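Local atomic coordinates of metallopeptidase family protein (Thermus thermophilus, PDB entry 2EJQ), a protein that is of uncharacterised function but belongs to a zincin-like metallopeptidase family, binds metal ions and probably hydrolyses peptide bonds. Residues G42-G47 and F75-G80; I68-G73 and E91-E96. The protein carries 1 engineered substitution. All coordinates share one frame; numbering follows the deposited sequence.

Interaction 1: G42-G47 and F75-G80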
ATOM      1  N   GLY A  42      11.104   7.330  14.695  1.00 85.77           N
ATOM      2  CA  GLY A  42       9.961   7.884  15.400  1.00 80.61           C
ATOM      3  C   GLY A  42       8.836   7.933  14.378  1.00 75.71           C
ATOM      4  O   GLY A  42       7.680   8.239  14.689  1.00 77.33           O
ATOM      5  N   VAL A  43       9.201   7.623  13.136  1.00 69.81           N
ATOM      6  CA  VAL A  43       8.272   7.637  12.011  1.00 66.24           C
ATOM      7  C   VAL A  43       8.070   6.245  11.432  1.00 62.49           C
ATOM      8  O   VAL A  43       9.028   5.518  11.166  1.00 60.68           O
ATOM      9  CB  VAL A  43       8.777   8.587  10.889  1.00 66.63           C
ATOM     10  CG1 VAL A  43       7.884   8.484   9.660  1.00 62.20           C
ATOM     11  CG2 VAL A  43       8.803  10.020  11.397  1.00 67.81           C
ATOM     12  N   TRP A  44       6.809   5.882  11.239  1.00 57.63           N
ATOM     13  CA  TRP A  44       6.472   4.577  10.702  1.00 55.91           C
ATOM     14  C   TRP A  44       5.818   4.685   9.342  1.00 54.38           C
ATOM     15  O   TRP A  44       5.042   5.603   9.091  1.00 55.27           O
ATOM     16  CB  TRP A  44       5.524   3.848  11.649  1.00 55.69           C
ATOM     17  CG  TRP A  44       6.097   3.681  13.002  1.00 59.83           C
ATOM     18  CD1 TRP A  44       6.009   4.552  14.049  1.00 57.95           C
ATOM     19  CD2 TRP A  44       6.897   2.586  13.454  1.00 61.06           C
ATOM     20  NE1 TRP A  44       6.706   4.064  15.127  1.00 57.67           N
ATOM     21  CE2 TRP A  44       7.260   2.859  14.790  1.00 57.24           C
ATOM     22  CE3 TRP A  44       7.341   1.399  12.858  1.00 58.05           C
ATOM     23  CZ2 TRP A  44       8.050   1.989  15.541  1.00 58.76           C
ATOM     24  CZ3 TRP A  44       8.126   0.533  13.606  1.00 64.89           C
ATOM     25  CH2 TRP A  44       8.472   0.834  14.937  1.00 60.90           C
ATOM     26  N   ARG A  45       6.145   3.742   8.465  1.00 52.08           N
ATOM     27  CA  ARG A  45       5.566   3.703   7.133  1.00 49.29           C
ATOM     28  C   ARG A  45       4.268   2.893   7.200  1.00 45.82           C
ATOM     29  O   ARG A  45       4.305   1.698   7.479  1.00 42.99           O
ATOM     30  CB  ARG A  45       6.540   3.032   6.163  1.00 50.35           C
ATOM     31  CG  ARG A  45       6.047   3.020   4.727  1.00 56.23           C
ATOM     32  CD  ARG A  45       7.101   2.472   3.774  1.00 63.69           C
ATOM     33  NE  ARG A  45       8.208   3.401   3.559  1.00 68.07           N
ATOM     34  CZ  ARG A  45       9.279   3.116   2.826  1.00 75.99           C
ATOM     35  NH1 ARG A  45       9.386   1.927   2.245  1.00 77.08           N
ATOM     36  NH2 ARG A  45      10.240   4.015   2.671  1.00 74.69           N
ATOM     37  N   LEU A  46       3.129   3.542   6.960  1.00 42.61           N
ATOM     38  CA  LEU A  46       1.837   2.846   6.986  1.00 47.42           C
ATOM     39  C   LEU A  46       1.618   1.940   5.759  1.00 43.34           C
ATOM     40  O   LEU A  46       0.912   0.935   5.832  1.00 41.81           O
ATOM     41  CB  LEU A  46       0.685   3.858   7.083  1.00 44.22           C
ATOM     42  CG  LEU A  46       0.725   4.825   8.271  1.00 48.48           C
ATOM     43  CD1 LEU A  46      -0.542   5.691   8.293  1.00 37.64           C
ATOM     44  CD2 LEU A  46       0.866   4.037   9.569  1.00 41.54           C
ATOM     45  N   GLY A  47       2.219   2.313   4.635  1.00 41.96           N
ATOM     46  CA  GLY A  47       2.088   1.524   3.423  1.00 46.04           C
ATOM     47  C   GLY A  47       3.081   1.941   2.349  1.00 45.29           C
ATOM     48  O   GLY A  47       3.870   2.865   2.540  1.00 46.14           O
ATOM     49  N   PHE A  75       0.505   1.001  11.798  1.00 41.87           N
ATOM     50  CA  PHE A  75      -0.727   1.680  12.198  1.00 43.47           C
ATOM     51  C   PHE A  75      -0.879   1.647  13.726  1.00 44.36           C
ATOM     52  O   PHE A  75      -1.263   2.641  14.346  1.00 39.20           O
ATOM     53  CB  PHE A  75      -1.965   1.014  11.563  1.00 32.33           C
ATOM     54  CG  PHE A  75      -2.212   1.399  10.114  1.00 43.24           C
ATOM     55  CD1 PHE A  75      -1.468   0.824   9.088  1.00 36.46           C
ATOM     56  CD2 PHE A  75      -3.205   2.329   9.782  1.00 41.33           C
ATOM     57  CE1 PHE A  75      -1.702   1.160   7.759  1.00 38.87           C
ATOM     58  CE2 PHE A  75      -3.448   2.675   8.445  1.00 41.56           C
ATOM     59  CZ  PHE A  75      -2.698   2.091   7.435  1.00 41.12           C
ATOM     60  N   LEU A  76      -0.598   0.489  14.320  1.00 44.58           N
ATOM     61  CA  LEU A  76      -0.698   0.321  15.763  1.00 41.29           C
ATOM     62  C   LEU A  76       0.268   1.252  16.477  1.00 45.34           C
ATOM     63  O   LEU A  76      -0.112   1.935  17.426  1.00 46.53           O
ATOM     64  CB  LEU A  76      -0.404  -1.134  16.161  1.00 38.38           C
ATOM     65  CG  LEU A  76      -1.558  -2.104  15.931  1.00 40.54           C
ATOM     66  CD1 LEU A  76      -1.134  -3.522  16.261  1.00 42.63           C
ATOM     67  CD2 LEU A  76      -2.729  -1.686  16.794  1.00 37.07           C
ATOM     68  N   GLU A  77       1.512   1.289  16.006  1.00 40.84           N
ATOM     69  CA  GLU A  77       2.521   2.145  16.613  1.00 45.82           C
ATOM     70  C   GLU A  77       2.075   3.605  16.652  1.00 45.68           C
ATOM     71  O   GLU A  77       2.214   4.274  17.671  1.00 46.40           O
ATOM     72  CB  GLU A  77       3.847   2.040  15.849  1.00 44.03           C
ATOM     73  CG  GLU A  77       4.579   0.700  15.989  1.00 47.26           C
ATOM     74  CD  GLU A  77       5.088   0.427  17.400  1.00 50.83           C
ATOM     75  OE1 GLU A  77       5.183   1.384  18.196  1.00 49.99           O
ATOM     76  OE2 GLU A  77       5.406  -0.745  17.710  1.00 44.27           O
ATOM     77  N   VAL A  78       1.535   4.094  15.540  1.00 46.02           N
ATOM     78  CA  VAL A  78       1.093   5.478  15.459  1.00 42.62           C
ATOM     79  C   VAL A  78      -0.265   5.731  16.091  1.00 45.27           C
ATOM     80  O   VAL A  78      -0.562   6.852  16.497  1.00 52.27           O
ATOM     81  CB  VAL A  78       1.014   5.962  13.988  1.00 45.04           C
ATOM     82  CG1 VAL A  78       2.329   5.706  13.287  1.00 44.24           C
ATOM     83  CG2 VAL A  78      -0.128   5.257  13.257  1.00 44.59           C
ATOM     84  N   ALA A  79      -1.088   4.695  16.184  1.00 41.35           N
ATOM     85  CA  ALA A  79      -2.427   4.862  16.727  1.00 45.89           C
ATOM     86  C   ALA A  79      -2.465   5.234  18.194  1.00 50.73           C
ATOM     87  O   ALA A  79      -1.762   4.653  19.023  1.00 49.05           O
ATOM     88  CB  ALA A  79      -3.256   3.605  16.493  1.00 38.97           C
ATOM     89  N   GLY A  80      -3.307   6.214  18.493  1.00 48.49           N
ATOM     90  CA  GLY A  80      -3.490   6.683  19.852  1.00 46.66           C
ATOM     91  C   GLY A  80      -4.972   6.878  20.078  1.00 47.55           C
ATOM     92  O   GLY A  80      -5.799   6.371  19.317  1.00 43.98           O
TER

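Interaction 2: I68-G73 and E91-E96. Engineered in segment 91-96: Met93 (natural residue Leu).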
ATOM      1  N   ILE A  68       0.190  -2.757  -3.610  1.00 48.29           N
ATOM      2  CA  ILE A  68       0.167  -1.738  -2.580  1.00 47.26           C
ATOM      3  C   ILE A  68       0.309  -2.591  -1.303  1.00 42.10           C
ATOM      4  O   ILE A  68      -0.401  -3.586  -1.135  1.00 44.61           O
ATOM      5  CB  ILE A  68      -1.178  -0.985  -2.529  1.00 42.62           C
ATOM      6  CG1 ILE A  68      -1.340  -0.152  -3.807  1.00 41.11           C
ATOM      7  CG2 ILE A  68      -1.233  -0.115  -1.258  1.00 40.03           C
ATOM      8  CD1 ILE A  68      -2.671   0.590  -3.910  1.00 33.53           C
ATOM      9  N   ALA A  69       1.243  -2.248  -0.430  1.00 40.51           N
ATOM     10  CA  ALA A  69       1.401  -2.996   0.809  1.00 33.18           C
ATOM     11  C   ALA A  69       0.985  -2.113   1.978  1.00 41.06           C
ATOM     12  O   ALA A  69       1.263  -0.915   1.979  1.00 39.99           O
ATOM     13  CB  ALA A  69       2.847  -3.428   0.978  1.00 37.43           C
ATOM     14  N   LEU A  70       0.301  -2.707   2.953  1.00 40.16           N
ATOM     15  CA  LEU A  70      -0.116  -1.993   4.152  1.00 41.86           C
ATOM     16  C   LEU A  70       0.537  -2.706   5.340  1.00 44.86           C
ATOM     17  O   LEU A  70       0.607  -3.937   5.371  1.00 43.83           O
ATOM     18  CB  LEU A  70      -1.643  -1.991   4.295  1.00 44.43           C
ATOM     19  CG  LEU A  70      -2.451  -1.060   3.371  1.00 50.33           C
ATOM     20  CD1 LEU A  70      -3.930  -1.145   3.713  1.00 46.49           C
ATOM     21  CD2 LEU A  70      -1.978   0.364   3.532  1.00 52.52           C
ATOM     22  N   TYR A  71       1.033  -1.936   6.304  1.00 39.26           N
ATOM     23  CA  TYR A  71       1.688  -2.510   7.470  1.00 40.96           C
ATOM     24  C   TYR A  71       0.836  -2.259   8.710  1.00 41.27           C
ATOM     25  O   TYR A  71       0.835  -1.160   9.260  1.00 39.06           O
ATOM     26  CB  TYR A  71       3.070  -1.881   7.625  1.00 39.20           C
ATOM     27  CG  TYR A  71       3.931  -2.091   6.399  1.00 47.15           C
ATOM     28  CD1 TYR A  71       4.392  -3.363   6.065  1.00 50.05           C
ATOM     29  CD2 TYR A  71       4.235  -1.031   5.539  1.00 42.52           C
ATOM     30  CE1 TYR A  71       5.125  -3.579   4.914  1.00 49.43           C
ATOM     31  CE2 TYR A  71       4.969  -1.241   4.383  1.00 51.22           C
ATOM     32  CZ  TYR A  71       5.409  -2.520   4.075  1.00 50.49           C
ATOM     33  OH  TYR A  71       6.116  -2.748   2.920  1.00 47.54           O
ATOM     34  N   TYR A  72       0.108  -3.285   9.141  1.00 39.59           N
ATOM     35  CA  TYR A  72      -0.746  -3.168  10.313  1.00 43.58           C
ATOM     36  C   TYR A  72       0.032  -2.732  11.553  1.00 42.17           C
ATOM     37  O   TYR A  72      -0.449  -1.913  12.333  1.00 36.61           O
ATOM     38  CB  TYR A  72      -1.457  -4.494  10.578  1.00 45.91           C
ATOM     39  CG  TYR A  72      -2.323  -4.484  11.819  1.00 46.64           C
ATOM     40  CD1 TYR A  72      -3.414  -3.624  11.919  1.00 47.12           C
ATOM     41  CD2 TYR A  72      -2.054  -5.342  12.890  1.00 44.27           C
ATOM     42  CE1 TYR A  72      -4.218  -3.615  13.050  1.00 50.39           C
ATOM     43  CE2 TYR A  72      -2.854  -5.343  14.033  1.00 44.05           C
ATOM     44  CZ  TYR A  72      -3.940  -4.476  14.105  1.00 53.51           C
ATOM     45  OH  TYR A  72      -4.772  -4.482  15.204  1.00 49.51           O
ATOM     46  N   GLY A  73       1.239  -3.260  11.723  1.00 41.75           N
ATOM     47  CA  GLY A  73       2.043  -2.891  12.877  1.00 43.30           C
ATOM     48  C   GLY A  73       2.384  -1.410  12.928  1.00 47.30           C
ATOM     49  O   GLY A  73       2.478  -0.821  14.008  1.00 45.39           O
ATOM     50  N   GLU A  91      -6.740   7.059   3.237  1.00 40.39           N
ATOM     51  CA  GLU A  91      -5.654   7.930   2.814  1.00 43.24           C
ATOM     52  C   GLU A  91      -4.398   7.176   2.357  1.00 42.93           C
ATOM     53  O   GLU A  91      -3.823   7.479   1.315  1.00 39.39           O
ATOM     54  CB  GLU A  91      -5.330   8.887   3.969  1.00 39.99           C
ATOM     55  CG  GLU A  91      -4.275   9.936   3.680  1.00 51.75           C
ATOM     56  CD  GLU A  91      -4.624  10.799   2.471  1.00 61.05           C
ATOM     57  OE1 GLU A  91      -5.804  11.224   2.370  1.00 55.03           O
ATOM     58  OE2 GLU A  91      -3.721  11.048   1.630  1.00 55.13           O
ATOM     59  N   THR A  92      -3.980   6.184   3.133  1.00 42.91           N
ATOM     60  CA  THR A  92      -2.782   5.407   2.795  1.00 41.44           C
ATOM     61  C   THR A  92      -2.947   4.625   1.483  1.00 43.04           C
ATOM     62  O   THR A  92      -2.076   4.631   0.623  1.00 38.90           O
ATOM     63  CB  THR A  92      -2.439   4.445   3.933  1.00 41.55           C
ATOM     64  OG1 THR A  92      -2.215   5.198   5.133  1.00 40.18           O
ATOM     65  CG2 THR A  92      -1.197   3.639   3.603  1.00 42.37           C
ATOM     66  N   MET A  93      -4.080   3.963   1.320  1.00 42.43           N
ATOM     67  CA  MET A  93      -4.322   3.219   0.100  1.00 46.89           C
ATOM     68  C   MET A  93      -4.348   4.074  -1.146  1.00 46.92           C
ATOM     69  O   MET A  93      -3.674   3.788  -2.127  1.00 46.18           O
ATOM     70  CB  MET A  93      -5.645   2.487   0.204  1.00 48.35           C
ATOM     71  CG  MET A  93      -5.485   1.029   0.477  1.00 63.17           C
ATOM     72  SD  MET A  93      -7.058   0.273   0.802  1.00 82.90           S
ATOM     73  CE  MET A  93      -8.096   1.677   0.979  1.00 73.20           C
ATOM     74  N   LEU A  94      -5.154   5.123  -1.097  1.00 43.91           N
ATOM     75  CA  LEU A  94      -5.302   6.012  -2.231  1.00 47.26           C
ATOM     76  C   LEU A  94      -4.023   6.758  -2.561  1.00 46.18           C
ATOM     77  O   LEU A  94      -3.797   7.120  -3.708  1.00 46.18           O
ATOM     78  CB  LEU A  94      -6.441   6.999  -1.981  1.00 37.69           C
ATOM     79  CG  LEU A  94      -7.786   6.300  -1.832  1.00 42.60           C
ATOM     80  CD1 LEU A  94      -8.868   7.357  -1.670  1.00 39.22           C
ATOM     81  CD2 LEU A  94      -8.070   5.433  -3.043  1.00 43.07           C
ATOM     82  N   HIS A  95      -3.180   6.984  -1.559  1.00 46.00           N
ATOM     83  CA  HIS A  95      -1.916   7.662  -1.792  1.00 46.27           C
ATOM     84  C   HIS A  95      -0.997   6.722  -2.580  1.00 47.96           C
ATOM     85  O   HIS A  95      -0.320   7.147  -3.519  1.00 42.47           O
ATOM     86  CB  HIS A  95      -1.254   8.054  -0.466  1.00 49.17           C
ATOM     87  CG  HIS A  95       0.004   8.847  -0.640  1.00 52.26           C
ATOM     88  ND1 HIS A  95       0.041  10.039  -1.335  1.00 56.31           N
ATOM     89  CD2 HIS A  95       1.275   8.608  -0.235  1.00 52.17           C
ATOM     90  CE1 HIS A  95       1.282  10.496  -1.353  1.00 59.11           C
ATOM     91  NE2 HIS A  95       2.049   9.646  -0.693  1.00 54.51           N
ATOM     92  N   GLU A  96      -0.974   5.444  -2.208  1.00 42.02           N
ATOM     93  CA  GLU A  96      -0.138   4.494  -2.937  1.00 44.07           C
ATOM     94  C   GLU A  96      -0.741   4.222  -4.311  1.00 39.18           C
ATOM     95  O   GLU A  96      -0.023   3.965  -5.269  1.00 34.01           O
ATOM     96  CB  GLU A  96       0.022   3.182  -2.166  1.00 37.54           C
ATOM     97  CG  GLU A  96       0.710   3.314  -0.815  1.00 48.30           C
ATOM     98  CD  GLU A  96       1.965   4.165  -0.864  1.00 48.42           C
ATOM     99  OE1 GLU A  96       2.682   4.122  -1.877  1.00 49.24           O
ATOM    100  OE2 GLU A  96       2.243   4.872   0.124  1.00 56.24           O
TER

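Interaction 1: G42-G47 and F75-G80
Trp44 and Leu46, in the loop that leads into strand 47-50, pack against Phe75, Glu77 and Val78 on the short helix 72-78, near the surface of the zincin-like domain. The aliphatic part of Glu77 lies across one face of the Trp44 indole: CB sits 3.6 Å from the centroid of the five-membered ring, 11° off its normal, in a CH-pi contact. CG follows over the middle of the ring system, 3.6 Å from Trp44 CE2; the chain then bends at chi2 (-66°), and the carboxylate plane lies 18° from that of the indole. Trp44 CG is anti to its own carbonyl carbon, which brings CD1 obliquely to Val78 CG1 at 3.9 Å. The other methyl of Val78, CG2, meets Leu46 CD2 at 4.0 Å. That same CD2 of Leu46 stands over one face of Phe75, 4.1 Å from the ring centroid in a second CH-pi contact. Leu46 O comes closer, 3.3 Å from Phe75 CE1. Phe75 also packs on Phe6 and on Trp85 and Val89 of helix 85-105. Leu76 and Ala79, where magnesium has been seen bound to this protein, belong to the same segment but not to this interface. The two segments are joined without hydrogen bonds or salt bridges, so their fit rests largely on aliphatic groups laid over two aromatic faces and on the methyls of Val78, rather than on paired charges.

Interaction 2: I68-G73 and E91-E96
Ile68 and Leu70, both on strand 67-71, send their side chains to helix 85-105, whose 91-96 portion runs nearly antiparallel to the strand; the axes of 68-71 and 91-96 approach to 8.8 Å at 153°. Aliphatic contacts dominate the interface. With Ile68 CG1 beside the backbone N (chi1 -68°), both branches reach the helix: CG2 meets Glu96 CB at 3.6 Å, and CD1 rests against the carbonyl O of Met93 at 3.8 Å. Leu70 divides its two methyls: CD2 presses on Thr92 CG2 at 3.4 Å, tighter than usual for two carbons, and CD1 faces CG of the engineered Met93 at 4.2 Å. Cutting Ile68 back to an alanine removes CG2 and CD1, which would probably open a gap beside Glu96 CB and the carbonyl of Met93 and leave the base of the glutamate less firmly seated. The polar groups turn to other partners. Thr92 OG1 hydrogen-bonds to the carbonyl of Glu88 on its own helix, and Glu96 lends only its aliphatic carbons to Ile68 while OE1 hydrogen-bonds to ND1 of His99. Val10 of helix 3-16 packs on both Leu70 and Met93, and Leu13 on Met93. His95, Glu96 and His99 match the HExxH signature, although no metal is bound to them here; a helix carrying that signature packed on a beta-sheet is the classic zincin arrangement, consistent with a metallopeptidase active site.

Overall arrangement
Interaction 2 lies in the core, its centre about 3 Å from that of the chain, and seats the probable active-site helix on the sheet; the centre of interaction 1 is about 14 Å from that of the chain, and this contact fastens a loop to a short helix near the surface. Both draw on helix 72-78, which directly follows strand 67-71, and their segments alternate along the sequence. Their chemistry differs accordingly: aliphatic branches meet in 68-73 with 91-96, whereas aromatic faces carry 42-47 with 75-80. The two also touch, through a probable hydrogen bond from Tyr71 N to Leu46 O at 2.9 Å and by Leu46 CD1 packing near Thr92 OG1.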